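Local coordinates for glyoxalase-related enzyme (Fulvimarina pelagi, PDB 3BQX), which is of unknown function but belongs to the vicinal oxygen chelate superfamily and is probably related to the glyoxalases, at residues P36-Y41 with V47-L52. Sequence-based numbering, arbitrary orientation.
Sequences PEIIFY and VLATWL
Ile-39 and Tyr-41 pair with Thr-50 and Leu-48 in an antiparallel beta hairpin whose strand axes approach to 4.7 Å at 163°. Each hydrogen-bonded pair is closed by two backbone bonds, and Leu-52 N, giving to Glu-37 O at 3.0 Å, extends the pairing one residue before the start of strand 38-42. On the face of Ile-38, Phe-40, Ala-49 and Trp-51, Ile-38 CD1 sits over the indole five-membered ring, 3.7 Å from its centroid, in a CH-pi contact; CG1 anti to the backbone N (chi1 -163°) and an extended chain take it there. Glu-37 runs alongside the indole, and Trp-51 NE1 donates almost straight (171°) to Glu-37 OE2 at 3.0 Å, with OE2 in the indole plane but NE1 on the anti side, somewhat out of the carboxylate plane. Ala-49 CB meets the edge of the Phe-40 ring, 3.3 Å from CD1. On the opposite face a water bridges Tyr-41 OH and Thr-50 OG1, at 2.7 and 2.8 Å, joining the hydroxyls of two buried residues. Helix 16-26 covers this face through Ile-39 and Thr-50; helix 53-60 packs on Trp-51, and Trp-129 of the second subunit stacks edge-to-face with Phe-40. The hairpin lies between strands 8-13 and 33-34, consistent with a βαβββ module.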
loop_
_atom_site.group_PDB
_atom_site.type_symbol
_atom_site.label_atom_id
_atom_site.label_comp_id
_atom_site.label_asym_id
_atom_site.label_seq_id
_atom_site.Cartn_x
_atom_site.Cartn_y
_atom_site.Cartn_z
ATOM N N PRO A 36 -10.209 11.917 -15.771
ATOM C CA PRO A 36 -9.612 13.133 -15.209
ATOM C C PRO A 36 -9.268 13.187 -13.719
ATOM O O PRO A 36 -8.538 14.082 -13.294
ATOM C CB PRO A 36 -10.614 14.215 -15.604
ATOM C CG PRO A 36 -11.120 13.716 -16.919
ATOM C CD PRO A 36 -11.357 12.250 -16.635
ATOM N N GLU A 37 -9.771 12.247 -12.924
ATOM C CA GLU A 37 -9.471 12.282 -11.495
ATOM C C GLU A 37 -8.761 11.067 -10.910
ATOM O O GLU A 37 -8.236 11.143 -9.800
ATOM C CB GLU A 37 -10.750 12.543 -10.688
ATOM C CG GLU A 37 -11.720 11.378 -10.635
ATOM C CD GLU A 37 -12.957 11.687 -9.807
ATOM O OE1 GLU A 37 -13.730 12.580 -10.216
ATOM O OE2 GLU A 37 -13.154 11.044 -8.750
ATOM N N ILE A 38 -8.727 9.955 -11.633
ATOM C CA ILE A 38 -8.093 8.761 -11.086
ATOM C C ILE A 38 -7.475 7.863 -12.148
ATOM O O ILE A 38 -7.910 7.853 -13.303
ATOM C CB ILE A 38 -9.137 7.944 -10.270
ATOM C CG1 ILE A 38 -8.453 6.929 -9.354
ATOM C CG2 ILE A 38 -10.097 7.236 -11.214
ATOM C CD1 ILE A 38 -9.410 6.325 -8.304
ATOM N N ILE A 39 -6.450 7.121 -11.749
ATOM C CA ILE A 39 -5.791 6.165 -12.625
ATOM C C ILE A 39 -5.635 4.860 -11.854
ATOM O O ILE A 39 -5.256 4.872 -10.681
ATOM C CB ILE A 39 -4.391 6.641 -13.072
ATOM C CG1 ILE A 39 -4.522 7.917 -13.907
ATOM C CG2 ILE A 39 -3.700 5.542 -13.873
ATOM C CD1 ILE A 39 -3.197 8.520 -14.328
ATOM N N PHE A 40 -5.959 3.746 -12.505
ATOM C CA PHE A 40 -5.818 2.426 -11.896
ATOM C C PHE A 40 -4.801 1.612 -12.680
ATOM O O PHE A 40 -4.812 1.617 -13.917
ATOM C CB PHE A 40 -7.127 1.621 -11.928
ATOM C CG PHE A 40 -8.218 2.150 -11.036
ATOM C CD1 PHE A 40 -7.966 2.501 -9.719
ATOM C CD2 PHE A 40 -9.522 2.236 -11.508
ATOM C CE1 PHE A 40 -9.000 2.931 -8.881
ATOM C CE2 PHE A 40 -10.559 2.665 -10.677
ATOM C CZ PHE A 40 -10.294 3.010 -9.363
ATOM N N TYR A 41 -3.928 0.913 -11.961
ATOM C CA TYR A 41 -2.936 0.035 -12.574
ATOM C C TYR A 41 -3.187 -1.357 -11.997
ATOM O O TYR A 41 -3.333 -1.506 -10.783
ATOM C CB TYR A 41 -1.508 0.453 -12.201
ATOM C CG TYR A 41 -1.105 1.858 -12.601
ATOM C CD1 TYR A 41 -0.514 2.114 -13.839
ATOM C CD2 TYR A 41 -1.312 2.928 -11.738
ATOM C CE1 TYR A 41 -0.136 3.408 -14.202
ATOM C CE2 TYR A 41 -0.943 4.220 -12.089
ATOM C CZ TYR A 41 -0.356 4.453 -13.322
ATOM O OH TYR A 41 -0.016 5.738 -13.670
ATOM N N VAL A 47 -4.984 -3.746 -7.051
ATOM C CA VAL A 47 -4.954 -2.586 -7.929
ATOM C C VAL A 47 -4.301 -1.400 -7.227
ATOM O O VAL A 47 -4.531 -1.179 -6.035
ATOM C CB VAL A 47 -6.393 -2.187 -8.327
ATOM C CG1 VAL A 47 -6.386 -0.976 -9.237
ATOM C CG2 VAL A 47 -7.077 -3.357 -9.007
ATOM N N LEU A 48 -3.467 -0.665 -7.959
ATOM C CA LEU A 48 -2.829 0.540 -7.444
ATOM C C LEU A 48 -3.608 1.694 -8.059
ATOM O O LEU A 48 -3.793 1.745 -9.279
ATOM C CB LEU A 48 -1.357 0.629 -7.878
ATOM C CG LEU A 48 -0.683 1.991 -7.632
ATOM C CD1 LEU A 48 -0.529 2.235 -6.137
ATOM C CD2 LEU A 48 0.685 2.024 -8.301
ATOM N N ALA A 49 -4.092 2.602 -7.221
ATOM C CA ALA A 49 -4.838 3.750 -7.702
ATOM C C ALA A 49 -4.159 5.038 -7.288
ATOM O O ALA A 49 -3.631 5.134 -6.183
ATOM C CB ALA A 49 -6.251 3.728 -7.138
ATOM N N THR A 50 -4.146 6.013 -8.195
ATOM C CA THR A 50 -3.604 7.343 -7.904
ATOM C C THR A 50 -4.800 8.262 -8.154
ATOM O O THR A 50 -5.225 8.460 -9.291
ATOM C CB THR A 50 -2.408 7.699 -8.812
ATOM O OG1 THR A 50 -2.798 7.637 -10.190
ATOM C CG2 THR A 50 -1.268 6.733 -8.570
ATOM N N TRP A 51 -5.350 8.789 -7.063
ATOM C CA TRP A 51 -6.553 9.614 -7.067
ATOM C C TRP A 51 -6.244 11.036 -6.611
ATOM O O TRP A 51 -5.503 11.219 -5.650
ATOM C CB TRP A 51 -7.531 8.965 -6.085
ATOM C CG TRP A 51 -8.970 9.272 -6.240
ATOM C CD1 TRP A 51 -9.573 9.951 -7.261
ATOM C CD2 TRP A 51 -10.021 8.813 -5.383
ATOM N NE1 TRP A 51 -10.941 9.933 -7.093
ATOM C CE2 TRP A 51 -11.240 9.241 -5.949
ATOM C CE3 TRP A 51 -10.050 8.074 -4.191
ATOM C CZ2 TRP A 51 -12.478 8.957 -5.367
ATOM C CZ3 TRP A 51 -11.283 7.790 -3.613
ATOM C CH2 TRP A 51 -12.479 8.230 -4.204
ATOM N N LEU A 52 -6.805 12.041 -7.286
ATOM C CA LEU A 52 -6.572 13.421 -6.862
ATOM C C LEU A 52 -6.970 13.516 -5.392
ATOM O O LEU A 52 -8.040 13.050 -5.005
ATOM C CB LEU A 52 -7.414 14.395 -7.692
ATOM C CG LEU A 52 -6.974 14.555 -9.148
ATOM C CD1 LEU A 52 -7.922 15.500 -9.868
ATOM C CD2 LEU A 52 -5.547 15.084 -9.196
HETATM O O HOH W 1 -0.512 7.737 -11.863
#